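Local coordinates for periplasmic binding protein (Veillonella parvula, PDB 4LJS) that probably binds a ligand, perhaps an iron chelate or cobalamin, in the periplasm and hands it to an ABC importer, at residues A197-V202 and A225-T230; I235-V240 and L268-L273; Q243-I248 and Q274-L279. One frame throughout, in Å; residues are numbered along the deposited sequence.

Interaction 1 of 3, residues A197-V202 and A225-T230; sequences ALFIEV and ADVIDT
Ala197, near the start of strand 196-203, is gripped by two backbone bonds from 225-230, which make a single parallel bridge, Ala197 with Val227, in an alpha/beta lobe. Its N gives to Asp226 O at 3.0 Å, and its O takes Ile228 N at 2.9 Å, almost straight at 171°. The tight part lies here. Ile228 has CG1 anti to its carbonyl carbon (chi1 -62°), which lays that branch against Ala197 O at 3.3 Å and carries CD1 to 4.0 Å from Leu198 CB. Swapping Ile228 for an alanine removes the CG1 and CD1 that cover part of Ala197 O and would probably open a gap beside Leu198 CB and Pro245. The other side is looser. Val227 CG1 meets Phe199 CD1 obliquely at 4.2 Å, the two side chains crossing at about a right angle, and past Ile228 N the two segments separate: a water bridges them, accepting from Phe199 N at 2.9 Å and donating to Ile228 O at 2.7 Å. Strand 196-203 continues the sheet through backbone bonds to strand 247-252, Phe199 stacks on Phe249, and Leu310 and Val306 of helix 299-310 cover the Ala197 and Phe199 face.

Interaction 2 of 3, residues I235-V240 and L268-L273; sequences ISMEDV and LTQSGL
Met237, a selenomethionine, reaches Leu273 and Gln270 through a chain that runs out extended and then bends: CG is anti to the backbone N (chi1 178°), and the turn at chi3 (-49°) brings CE round to the glutamine. The residue stands in the first turn of helix 237-243, whose N-cap is Ser236. Ser236 OG accepts from Asp239 N at 2.8 Å, a capping bond that satisfies one of the amides at the start of the helix, and Val240 N closes the first turn on Ser236 O. Against this helix start lies the loop joining helices 260-268 and 277-280, and the contact between them is largely apolar. Leu273 has CG anti to its carbonyl carbon, which turns its end to the helix although its first bond does not head there. Leu273 CD2 then sits between two residues one helical turn apart, 3.6 Å from Met237 CG and 3.9 Å from Val240 CG1. The leucine crosses the methionine chain at a slant, with its CG also near the selenium. On the far side of Leu273 is Leu279 of the next helix, while Phe207 of strand 206-209 touches both Met237 and Leu273, and Val240 rests on Leu198 of strand 196-203. Buried Leu273 and Val240 thus form the inner part of the contact, whereas Met237 and Gln270 remain partly exposed. Gln270 lays CG and the amide against the end of the methionine: Gln270 CG is 3.5 Å from Met237 SE, and Gln270 NE2 is 3.4 Å from Met237 CE.

Interaction 3 of 3, residues Q243-I248 and Q274-L279; sequences QNPDVI and QGVNAL
Asn244 and Asn277 meet with their side chains crossing at about a right angle and their amide planes turned 51° apart, and the stronger of the two bonds between the segments uses the side chain of one and the backbone of the other. Asn244 OD1 accepts from Asn277 N at 3.0 Å in a nearly straight bond (169°). Asn244 leaves its helix with positive phi, and a first torsion of -161° carries its CG clear of the backbone N, turning the amide oxygen to the start of helix 277-280. The turn between helix 237-243 and strand 247-252 thus packs on the N-terminal end of helix 277-280, Asn244 OD1 taking a first-turn N-H and lying against Val276, the residue at the N-cap position. The two ND2 groups of Asn244 and Asn277 stand 3.2 Å apart but, both being donors, do not bond to each other. Asp246 runs beside Asn277, pointing the same way, its carboxylate plane nearly parallel to the amide; they stay apart, Asp246 OD1 to Asn277 ND2 being 4.0 Å, and the carboxylate finds its bond with Lys196 N instead. Ala278 N adds a weak bond to Pro245 O. Apolar contacts flank these polar ones: Val276 CG1 slants against Pro245 CD at 3.7 Å, and Ala278 CB faces Ile248 CG1 at 3.7 Å, where a small side chain lets the helix start come close to the strand. From here Val247 and Ile248 enter strand 247-252, bonded through their backbones to Leu198 on one flank and to Arg283 and His285 on the other, while Leu279 of the short helix reaches Val284 of strand 284-288.

Following the chain, strand 196-203 comes first, and interaction 1 closes the loop through strand 206-209 and helix 215-222 when 225-230 returns beside it. Interactions 2 and 3 come later and cross, their segments alternating: 235-240, 243-248, 268-273, 274-279. Between the segments of each lie most of strand 247-252 and helix 260-268, so the run from helix 237-243 into the strand is tied twice to the run from the following loop into helix 277-280. Interaction 1 meets interaction 3 within the sheet, where Leu198 N probably bonds to Val247 O at 3.0 Å, and interaction 2 through Ile200 on Ile235. Together they tie strand 196-203, helix 237-243, strand 247-252 and helix 277-280.

Interaction 1 of 3, residues A197-V202 and A225-T230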
loop_
_atom_site.group_PDB
_atom_site.type_symbol
_atom_site.label_atom_id
_atom_site.label_comp_id
_atom_site.label_asym_id
_atom_site.label_seq_id
_atom_site.Cartn_x
_atom_site.Cartn_y
_atom_site.Cartn_z
ATOM N N ALA A 197 -17.275 9.966 7.100
ATOM C CA ALA A 197 -16.752 9.369 5.871
ATOM C C ALA A 197 -17.221 7.933 5.625
ATOM O O ALA A 197 -17.416 7.157 6.566
ATOM C CB ALA A 197 -15.225 9.421 5.865
ATOM N N LEU A 198 -17.380 7.590 4.348
ATOM C CA LEU A 198 -17.677 6.225 3.941
ATOM C C LEU A 198 -16.663 5.740 2.916
ATOM O O LEU A 198 -16.451 6.392 1.894
ATOM C CB LEU A 198 -19.085 6.132 3.350
ATOM C CG LEU A 198 -19.427 4.775 2.732
ATOM C CD1 LEU A 198 -19.545 3.704 3.811
ATOM C CD2 LEU A 198 -20.692 4.856 1.889
ATOM N N PHE A 199 -16.038 4.598 3.196
ATOM C CA PHE A 199 -15.113 3.978 2.253
ATOM C C PHE A 199 -15.733 2.710 1.691
ATOM O O PHE A 199 -16.035 1.772 2.434
ATOM C CB PHE A 199 -13.793 3.624 2.931
ATOM C CG PHE A 199 -13.071 4.803 3.513
ATOM C CD1 PHE A 199 -13.412 5.297 4.764
ATOM C CD2 PHE A 199 -12.037 5.407 2.819
ATOM C CE1 PHE A 199 -12.737 6.378 5.306
ATOM C CE2 PHE A 199 -11.359 6.489 3.353
ATOM C CZ PHE A 199 -11.714 6.979 4.598
ATOM N N ILE A 200 -15.929 2.686 0.378
ATOM C CA ILE A 200 -16.495 1.516 -0.278
ATOM C C ILE A 200 -15.808 1.223 -1.601
ATOM O O ILE A 200 -15.286 2.130 -2.254
ATOM C CB ILE A 200 -18.009 1.672 -0.542
ATOM C CG1 ILE A 200 -18.300 3.024 -1.199
ATOM C CG2 ILE A 200 -18.792 1.528 0.751
ATOM C CD1 ILE A 200 -19.662 3.108 -1.845
ATOM N N GLU A 201 -15.800 -0.053 -1.980
ATOM C CA GLU A 201 -15.376 -0.463 -3.313
ATOM C C GLU A 201 -16.588 -1.017 -4.032
ATOM O O GLU A 201 -17.366 -1.778 -3.456
ATOM C CB GLU A 201 -14.268 -1.528 -3.264
ATOM C CG GLU A 201 -13.896 -2.076 -4.648
ATOM C CD GLU A 201 -12.785 -3.124 -4.628
ATOM O OE1 GLU A 201 -12.435 -3.619 -3.532
ATOM O OE2 GLU A 201 -12.264 -3.448 -5.722
ATOM N N VAL A 202 -16.757 -0.627 -5.290
ATOM C CA VAL A 202 -17.889 -1.099 -6.071
ATOM C C VAL A 202 -17.550 -2.391 -6.799
ATOM O O VAL A 202 -16.584 -2.452 -7.559
ATOM C CB VAL A 202 -18.359 -0.046 -7.083
ATOM C CG1 VAL A 202 -19.377 -0.652 -8.041
ATOM C CG2 VAL A 202 -18.944 1.149 -6.351
ATOM N N ALA A 225 -11.595 11.633 11.350
ATOM C CA ALA A 225 -12.907 11.548 10.724
ATOM C C ALA A 225 -13.805 10.584 11.487
ATOM O O ALA A 225 -13.335 9.726 12.236
ATOM C CB ALA A 225 -12.787 11.114 9.271
ATOM N N ASP A 226 -15.105 10.732 11.288
ATOM C CA ASP A 226 -16.073 9.793 11.827
ATOM C C ASP A 226 -16.327 8.725 10.761
ATOM O O ASP A 226 -17.138 8.920 9.855
ATOM C CB ASP A 226 -17.364 10.532 12.201
ATOM C CG ASP A 226 -18.370 9.642 12.907
ATOM O OD1 ASP A 226 -17.983 8.551 13.375
ATOM O OD2 ASP A 226 -19.551 10.044 13.003
ATOM N N VAL A 227 -15.613 7.608 10.865
ATOM C CA VAL A 227 -15.669 6.568 9.845
ATOM C C VAL A 227 -16.878 5.663 10.036
ATOM O O VAL A 227 -17.073 5.086 11.104
ATOM C CB VAL A 227 -14.372 5.719 9.820
ATOM C CG1 VAL A 227 -14.469 4.625 8.772
ATOM C CG2 VAL A 227 -13.176 6.595 9.527
ATOM N N ILE A 228 -17.692 5.551 8.992
ATOM C CA ILE A 228 -18.859 4.675 9.008
ATOM C C ILE A 228 -18.446 3.208 8.928
ATOM O O ILE A 228 -17.581 2.845 8.130
ATOM C CB ILE A 228 -19.799 4.992 7.829
ATOM C CG1 ILE A 228 -20.322 6.423 7.941
ATOM C CG2 ILE A 228 -20.953 4.004 7.773
ATOM C CD1 ILE A 228 -21.132 6.863 6.760
ATOM N N ASP A 229 -19.063 2.370 9.757
ATOM C CA ASP A 229 -18.785 0.936 9.747
ATOM C C ASP A 229 -19.959 0.146 10.311
ATOM O O ASP A 229 -20.164 0.102 11.523
ATOM C CB ASP A 229 -17.515 0.630 10.544
ATOM C CG ASP A 229 -17.069 -0.819 10.413
ATOM O OD1 ASP A 229 -17.668 -1.571 9.613
ATOM O OD2 ASP A 229 -16.098 -1.200 11.101
ATOM N N THR A 230 -20.724 -0.480 9.425
ATOM C CA THR A 230 -21.881 -1.266 9.834
ATOM C C THR A 230 -21.499 -2.715 10.131
ATOM O O THR A 230 -22.366 -3.549 10.391
ATOM C CB THR A 230 -22.980 -1.245 8.758
ATOM O OG1 THR A 230 -22.439 -1.710 7.513
ATOM C CG2 THR A 230 -23.525 0.169 8.583
HETATM O O HOH W 1 -16.250 3.372 5.783
#

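Interaction 2 of 3, residues I235-V240 and L268-L273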
loop_
_atom_site.group_PDB
_atom_site.type_symbol
_atom_site.label_atom_id
_atom_site.label_comp_id
_atom_site.label_asym_id
_atom_site.label_seq_id
_atom_site.Cartn_x
_atom_site.Cartn_y
_atom_site.Cartn_z
ATOM N N ILE A 235 -22.322 -3.000 2.449
ATOM C CA ILE A 235 -23.261 -2.024 2.982
ATOM C C ILE A 235 -24.364 -1.712 1.975
ATOM O O ILE A 235 -24.093 -1.337 0.830
ATOM C CB ILE A 235 -22.573 -0.731 3.482
ATOM C CG1 ILE A 235 -23.610 0.212 4.097
ATOM C CG2 ILE A 235 -21.808 -0.041 2.364
ATOM C CD1 ILE A 235 -23.019 1.319 4.945
ATOM N N SER A 236 -25.609 -1.892 2.404
ATOM C CA SER A 236 -26.750 -1.654 1.534
ATOM C C SER A 236 -26.861 -0.177 1.191
ATOM O O SER A 236 -26.460 0.686 1.977
ATOM C CB SER A 236 -28.044 -2.125 2.199
ATOM O OG SER A 236 -28.387 -1.288 3.291
HETATM N N MSE A 237 -27.405 0.106 0.010
HETATM C CA MSE A 237 -27.710 1.471 -0.396
HETATM C C MSE A 237 -28.629 2.117 0.642
HETATM O O MSE A 237 -28.563 3.324 0.893
HETATM C CB MSE A 237 -28.365 1.472 -1.780
HETATM C CG MSE A 237 -28.766 2.846 -2.293
HETATM SE SE MSE A 237 -29.089 2.884 -4.218
HETATM C CE MSE A 237 -27.461 1.980 -4.803
ATOM N N GLU A 238 -29.465 1.288 1.257
ATOM C CA GLU A 238 -30.372 1.721 2.310
ATOM C C GLU A 238 -29.632 2.179 3.565
ATOM O O GLU A 238 -29.960 3.215 4.146
ATOM C CB GLU A 238 -31.327 0.587 2.663
ATOM C CG GLU A 238 -32.167 0.860 3.880
ATOM C CD GLU A 238 -33.287 -0.135 4.029
ATOM O OE1 GLU A 238 -33.078 -1.316 3.679
ATOM O OE2 GLU A 238 -34.378 0.266 4.482
ATOM N N ASP A 239 -28.641 1.395 3.982
ATOM C CA ASP A 239 -27.806 1.742 5.130
ATOM C C ASP A 239 -26.944 2.971 4.852
ATOM O O ASP A 239 -26.608 3.726 5.765
ATOM C CB ASP A 239 -26.918 0.561 5.530
ATOM C CG ASP A 239 -27.549 -0.304 6.600
ATOM O OD1 ASP A 239 -28.098 0.262 7.568
ATOM O OD2 ASP A 239 -27.501 -1.547 6.475
ATOM N N VAL A 240 -26.587 3.167 3.590
ATOM C CA VAL A 240 -25.818 4.343 3.211
ATOM C C VAL A 240 -26.668 5.605 3.359
ATOM O O VAL A 240 -26.189 6.626 3.846
ATOM C CB VAL A 240 -25.256 4.222 1.780
ATOM C CG1 VAL A 240 -24.556 5.503 1.374
ATOM C CG2 VAL A 240 -24.296 3.043 1.691
ATOM N N LEU A 268 -23.020 7.908 -8.744
ATOM C CA LEU A 268 -23.638 9.228 -8.814
ATOM C C LEU A 268 -25.073 9.167 -9.318
ATOM O O LEU A 268 -26.002 9.516 -8.594
ATOM C CB LEU A 268 -22.814 10.159 -9.707
ATOM C CG LEU A 268 -21.781 11.064 -9.030
ATOM C CD1 LEU A 268 -21.022 10.334 -7.935
ATOM C CD2 LEU A 268 -20.824 11.646 -10.066
ATOM N N THR A 269 -25.246 8.726 -10.561
ATOM C CA THR A 269 -26.573 8.625 -11.162
ATOM C C THR A 269 -27.350 7.471 -10.547
ATOM O O THR A 269 -27.506 6.413 -11.158
ATOM C CB THR A 269 -26.500 8.427 -12.687
ATOM O OG1 THR A 269 -25.932 7.144 -12.981
ATOM C CG2 THR A 269 -25.654 9.518 -13.326
ATOM N N GLN A 270 -27.825 7.680 -9.327
ATOM C CA GLN A 270 -28.602 6.673 -8.630
ATOM C C GLN A 270 -29.972 7.247 -8.307
ATOM O O GLN A 270 -30.354 8.288 -8.840
ATOM C CB GLN A 270 -27.890 6.239 -7.349
ATOM C CG GLN A 270 -28.059 4.771 -7.019
ATOM C CD GLN A 270 -27.375 3.862 -8.022
ATOM O OE1 GLN A 270 -27.877 3.640 -9.125
ATOM N NE2 GLN A 270 -26.219 3.330 -7.641
ATOM N N SER A 271 -30.713 6.566 -7.443
ATOM C CA SER A 271 -32.024 7.048 -7.033
ATOM C C SER A 271 -32.065 7.218 -5.524
ATOM O O SER A 271 -32.272 8.324 -5.020
ATOM C CB SER A 271 -33.121 6.088 -7.494
ATOM O OG SER A 271 -33.193 6.045 -8.907
ATOM N N GLY A 272 -31.857 6.118 -4.807
ATOM C CA GLY A 272 -31.846 6.146 -3.358
ATOM C C GLY A 272 -30.726 7.010 -2.814
ATOM O O GLY A 272 -30.857 7.623 -1.755
ATOM N N LEU A 273 -29.627 7.078 -3.558
ATOM C CA LEU A 273 -28.434 7.768 -3.085
ATOM C C LEU A 273 -28.476 9.287 -3.262
ATOM O O LEU A 273 -27.712 10.007 -2.622
ATOM C CB LEU A 273 -27.188 7.188 -3.757
ATOM C CG LEU A 273 -26.802 5.792 -3.272
ATOM C CD1 LEU A 273 -25.444 5.364 -3.831
ATOM C CD2 LEU A 273 -26.801 5.770 -1.751
#

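Interaction 3 of 3, residues Q243-I248 and Q274-L279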
loop_
_atom_site.group_PDB
_atom_site.type_symbol
_atom_site.label_atom_id
_atom_site.label_comp_id
_atom_site.label_asym_id
_atom_site.label_seq_id
_atom_site.Cartn_x
_atom_site.Cartn_y
_atom_site.Cartn_z
ATOM N N GLN A 243 -26.920 6.246 7.191
ATOM C CA GLN A 243 -25.658 6.714 7.757
ATOM C C GLN A 243 -25.299 8.110 7.254
ATOM O O GLN A 243 -24.777 8.933 8.008
ATOM C CB GLN A 243 -24.531 5.720 7.470
ATOM C CG GLN A 243 -24.652 4.418 8.249
ATOM C CD GLN A 243 -24.447 4.616 9.736
ATOM O OE1 GLN A 243 -23.499 5.281 10.160
ATOM N NE2 GLN A 243 -25.340 4.046 10.541
ATOM N N ASN A 244 -25.584 8.364 5.979
ATOM C CA ASN A 244 -25.490 9.705 5.400
ATOM C C ASN A 244 -24.098 10.352 5.506
ATOM O O ASN A 244 -23.924 11.350 6.201
ATOM C CB ASN A 244 -26.558 10.614 6.026
ATOM C CG ASN A 244 -26.849 11.844 5.193
ATOM O OD1 ASN A 244 -26.659 11.847 3.977
ATOM N ND2 ASN A 244 -27.319 12.900 5.846
ATOM N N PRO A 245 -23.105 9.788 4.803
ATOM C CA PRO A 245 -21.755 10.357 4.871
ATOM C C PRO A 245 -21.656 11.731 4.215
ATOM O O PRO A 245 -22.336 11.991 3.223
ATOM C CB PRO A 245 -20.915 9.352 4.081
ATOM C CG PRO A 245 -21.888 8.702 3.144
ATOM C CD PRO A 245 -23.176 8.625 3.901
ATOM N N ASP A 246 -20.813 12.589 4.782
ATOM C CA ASP A 246 -20.443 13.863 4.175
ATOM C C ASP A 246 -19.576 13.688 2.935
ATOM O O ASP A 246 -19.579 14.542 2.048
ATOM C CB ASP A 246 -19.652 14.701 5.173
ATOM C CG ASP A 246 -20.428 14.989 6.426
ATOM O OD1 ASP A 246 -21.607 15.387 6.311
ATOM O OD2 ASP A 246 -19.859 14.809 7.522
ATOM N N VAL A 247 -18.811 12.597 2.903
ATOM C CA VAL A 247 -17.875 12.322 1.814
ATOM C C VAL A 247 -17.735 10.810 1.597
ATOM O O VAL A 247 -17.598 10.041 2.552
ATOM C CB VAL A 247 -16.487 12.973 2.076
ATOM C CG1 VAL A 247 -15.947 12.577 3.447
ATOM C CG2 VAL A 247 -15.493 12.607 0.987
ATOM N N ILE A 248 -17.807 10.386 0.339
ATOM C CA ILE A 248 -17.634 8.986 -0.005
ATOM C C ILE A 248 -16.306 8.770 -0.706
ATOM O O ILE A 248 -15.962 9.486 -1.644
ATOM C CB ILE A 248 -18.743 8.497 -0.940
ATOM C CG1 ILE A 248 -20.097 8.543 -0.231
ATOM C CG2 ILE A 248 -18.441 7.080 -1.437
ATOM C CD1 ILE A 248 -21.262 8.185 -1.127
ATOM N N GLN A 274 -29.372 9.768 -4.118
ATOM C CA GLN A 274 -29.414 11.188 -4.465
ATOM C C GLN A 274 -29.566 12.129 -3.269
ATOM O O GLN A 274 -29.068 13.256 -3.300
ATOM C CB GLN A 274 -30.514 11.475 -5.496
ATOM C CG GLN A 274 -30.329 10.769 -6.833
ATOM C CD GLN A 274 -29.022 11.124 -7.537
ATOM O OE1 GLN A 274 -28.518 10.346 -8.343
ATOM N NE2 GLN A 274 -28.481 12.303 -7.247
ATOM N N GLY A 275 -30.249 11.666 -2.225
ATOM C CA GLY A 275 -30.459 12.468 -1.033
ATOM C C GLY A 275 -29.242 12.579 -0.126
ATOM O O GLY A 275 -29.157 13.485 0.699
ATOM N N VAL A 276 -28.294 11.661 -0.280
ATOM C CA VAL A 276 -27.120 11.625 0.582
ATOM C C VAL A 276 -26.249 12.878 0.412
ATOM O O VAL A 276 -26.004 13.326 -0.708
ATOM C CB VAL A 276 -26.298 10.342 0.330
ATOM C CG1 VAL A 276 -25.013 10.353 1.127
ATOM C CG2 VAL A 276 -27.132 9.110 0.674
ATOM N N ASN A 277 -25.798 13.436 1.532
ATOM C CA ASN A 277 -25.006 14.665 1.537
ATOM C C ASN A 277 -23.809 14.644 0.600
ATOM O O ASN A 277 -23.575 15.606 -0.132
ATOM C CB ASN A 277 -24.532 14.993 2.953
ATOM C CG ASN A 277 -25.656 15.460 3.851
ATOM O OD1 ASN A 277 -26.727 15.861 3.378
ATOM N ND2 ASN A 277 -25.419 15.422 5.156
ATOM N N ALA A 278 -23.056 13.549 0.633
ATOM C CA ALA A 278 -21.871 13.399 -0.211
ATOM C C ALA A 278 -22.211 13.555 -1.692
ATOM O O ALA A 278 -21.439 14.139 -2.457
ATOM C CB ALA A 278 -21.201 12.052 0.043
ATOM N N LEU A 279 -23.369 13.034 -2.089
ATOM C CA LEU A 279 -23.849 13.185 -3.461
ATOM C C LEU A 279 -24.326 14.608 -3.768
ATOM O O LEU A 279 -23.952 15.181 -4.788
ATOM C CB LEU A 279 -24.955 12.171 -3.774
ATOM C CG LEU A 279 -24.471 10.802 -4.262
ATOM C CD1 LEU A 279 -25.583 10.072 -4.981
ATOM C CD2 LEU A 279 -23.290 10.966 -5.182
#